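Local coordinates for IL-4-inducing protein (Schistosoma mansoni, PDB 4EL6) that triggers interleukin-4 release from basophils without antigen, by binding IgE through a domain with a crystallin fold, at residues T68-G71 with H72-I76. Sequence-based numbering, arbitrary orientation.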
ATOM      1  N   THR A  68      -3.810   6.022  -2.617  1.00  7.49           N
ATOM      2  CA  THR A  68      -4.690   5.062  -2.002  1.00  8.02           C
ATOM      3  C   THR A  68      -3.980   4.641  -0.734  1.00  8.49           C
ATOM      4  O   THR A  68      -2.853   4.088  -0.774  1.00  8.39           O
ATOM      5  CB  THR A  68      -4.886   3.906  -2.951  1.00  8.22           C
ATOM      6  OG1 THR A  68      -5.690   4.343  -4.051  1.00  8.23           O
ATOM      7  CG2 THR A  68      -5.583   2.681  -2.267  1.00  8.24           C
ATOM      8  N   GLY A  69      -4.643   4.812   0.428  1.00  9.46           N
ATOM      9  CA  GLY A  69      -4.074   4.511   1.695  1.00  9.84           C
ATOM     10  C   GLY A  69      -4.764   3.304   2.319  1.00 10.03           C
ATOM     11  O   GLY A  69      -5.922   3.040   2.024  1.00 10.33           O
ATOM     12  N   LEU A  70      -4.000   2.545   3.104  1.00 10.51           N
ATOM     13  CA  LEU A  70      -4.478   1.320   3.763  1.00 11.71           C
ATOM     14  C   LEU A  70      -3.901   1.292   5.145  1.00 11.05           C
ATOM     15  O   LEU A  70      -2.667   1.400   5.356  1.00 10.17           O
ATOM     16  CB  LEU A  70      -4.018   0.002   3.097  1.00 12.00           C
ATOM     17  CG  LEU A  70      -4.364  -0.295   1.660  1.00 14.46           C
ATOM     18  CD1 LEU A  70      -3.379   0.236   0.649  1.00 14.99           C
ATOM     19  CD2 LEU A  70      -4.428  -1.836   1.619  1.00 15.17           C
ATOM     20  N   GLY A  71      -4.805   1.190   6.091  1.00 12.05           N
ATOM     21  CA  GLY A  71      -4.427   0.932   7.486  1.00 12.08           C
ATOM     22  C   GLY A  71      -4.263  -0.547   7.858  1.00 11.70           C
ATOM     23  O   GLY A  71      -4.520  -1.468   7.082  1.00 10.55           O
ATOM     24  N   HIS A  72      -3.804  -0.802   9.090  1.00 11.82           N
ATOM     25  CA  HIS A  72      -3.576  -2.142   9.477  1.00 12.00           C
ATOM     26  C   HIS A  72      -4.900  -2.886   9.506  1.00 11.26           C
ATOM     27  O   HIS A  72      -5.976  -2.357   9.921  1.00 10.61           O
ATOM     28  CB  HIS A  72      -2.913  -2.264  10.857  1.00 13.64           C
ATOM     29  CG  HIS A  72      -3.833  -1.993  12.009  1.00 16.09           C
ATOM     30  ND1 HIS A  72      -4.231  -2.983  12.885  1.00 19.78           N
ATOM     31  CD2 HIS A  72      -4.475  -0.812  12.424  1.00 18.29           C
ATOM     32  CE1 HIS A  72      -5.077  -2.446  13.787  1.00 21.37           C
ATOM     33  NE2 HIS A  72      -5.239  -1.133  13.511  1.00 19.35           N
ATOM     34  N   GLY A  73      -4.774  -4.122   9.056  1.00 10.76           N
ATOM     35  CA  GLY A  73      -5.903  -5.052   8.942  1.00 13.02           C
ATOM     36  C   GLY A  73      -6.786  -4.820   7.713  1.00 14.69           C
ATOM     37  O   GLY A  73      -7.721  -5.577   7.519  1.00 21.75           O
ATOM     38  N   THR A  74      -6.505  -3.835   6.868  1.00 13.39           N
ATOM     39  CA  THR A  74      -7.308  -3.559   5.676  1.00 14.45           C
ATOM     40  C   THR A  74      -6.757  -4.393   4.474  1.00 13.74           C
ATOM     41  O   THR A  74      -5.509  -4.460   4.271  1.00 11.59           O
ATOM     42  CB  THR A  74      -7.271  -2.052   5.336  1.00 16.23           C
ATOM     43  OG1 THR A  74      -8.052  -1.402   6.369  1.00 19.47           O
ATOM     44  CG2 THR A  74      -7.920  -1.715   3.910  1.00 19.66           C
ATOM     45  N   CYS A  75      -7.673  -5.003   3.703  1.00 11.84           N
ATOM     46  CA  CYS A  75      -7.377  -5.480   2.345  1.00 10.65           C
ATOM     47  C   CYS A  75      -8.192  -4.713   1.293  1.00 10.23           C
ATOM     48  O   CYS A  75      -9.384  -4.298   1.563  1.00 11.94           O
ATOM     49  CB  CYS A  75      -7.725  -6.955   2.189  1.00 10.67           C
ATOM     50  SG  CYS A  75      -6.662  -8.033   3.158  1.00 10.85           S
ATOM     51  N   ILE A  76      -7.560  -4.392   0.170  1.00  9.35           N
ATOM     52  CA  ILE A  76      -8.313  -4.070  -1.014  1.00  9.29           C
ATOM     53  C   ILE A  76      -8.462  -5.327  -1.864  1.00  9.24           C
ATOM     54  O   ILE A  76      -7.511  -5.815  -2.441  1.00  8.63           O
ATOM     55  CB  ILE A  76      -7.676  -2.903  -1.790  1.00  8.94           C
ATOM     56  CG1 ILE A  76      -7.590  -1.688  -0.876  1.00  9.45           C
ATOM     57  CG2 ILE A  76      -8.509  -2.670  -3.050  1.00  9.12           C
ATOM     58  CD1 ILE A  76      -6.771  -0.597  -1.454  1.00  9.72           C
TER
HETATM   59  O   HOH W   1      -7.582   1.252   5.963  1.00 20.67           O
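I76 and T68 meet tip to tip through their methyl ends, with I76 CD1 3.6 Å from T68 CG2. The I76 chain is extended beyond CB (chi2 170°), and this carries CD1 up to the strand of T68. L70 lies beside the same methyl and crosses the I76 side chain at about a right angle. Its branch carbon CG is 3.9 Å from I76 CD1. The two L70 methyls divide the work. L70 CD1 stays near I76 CD1, while L70 CD2 touches I76 CG1 and is 3.9 Å from T74 O. T74 CG2 also approaches L70 CD2, at 4.2 Å, and extends the apolar patch toward the turn.

A type II beta turn from G71 to T74 reverses the chain. T74 N donates to G71 O at 3.1 Å and closes the turn. G73 takes the positive phi of the third turn position (79°), which favours glycine. The turn joins the two sheets of this beta/gamma-crystallin-type domain. Strand 67-71 pairs with strand 52-58, whereas strand 75-76 pairs with strand 39-41, and the C75-C41 disulfide ties that second pair.

With chi1 at -71°, T74 OG1 sits beside its own backbone N, on the side facing G71, and hydrogen-bonds a water at 2.7 Å. The same water accepts from G71 N at 2.8 Å, so it bridges the two ends of the turn. The bond from CA to CB of H72 points away from 68-71. H72 ND1 is hydrogen-bonded to V45 N, and the side chain also packs on R52 and P53.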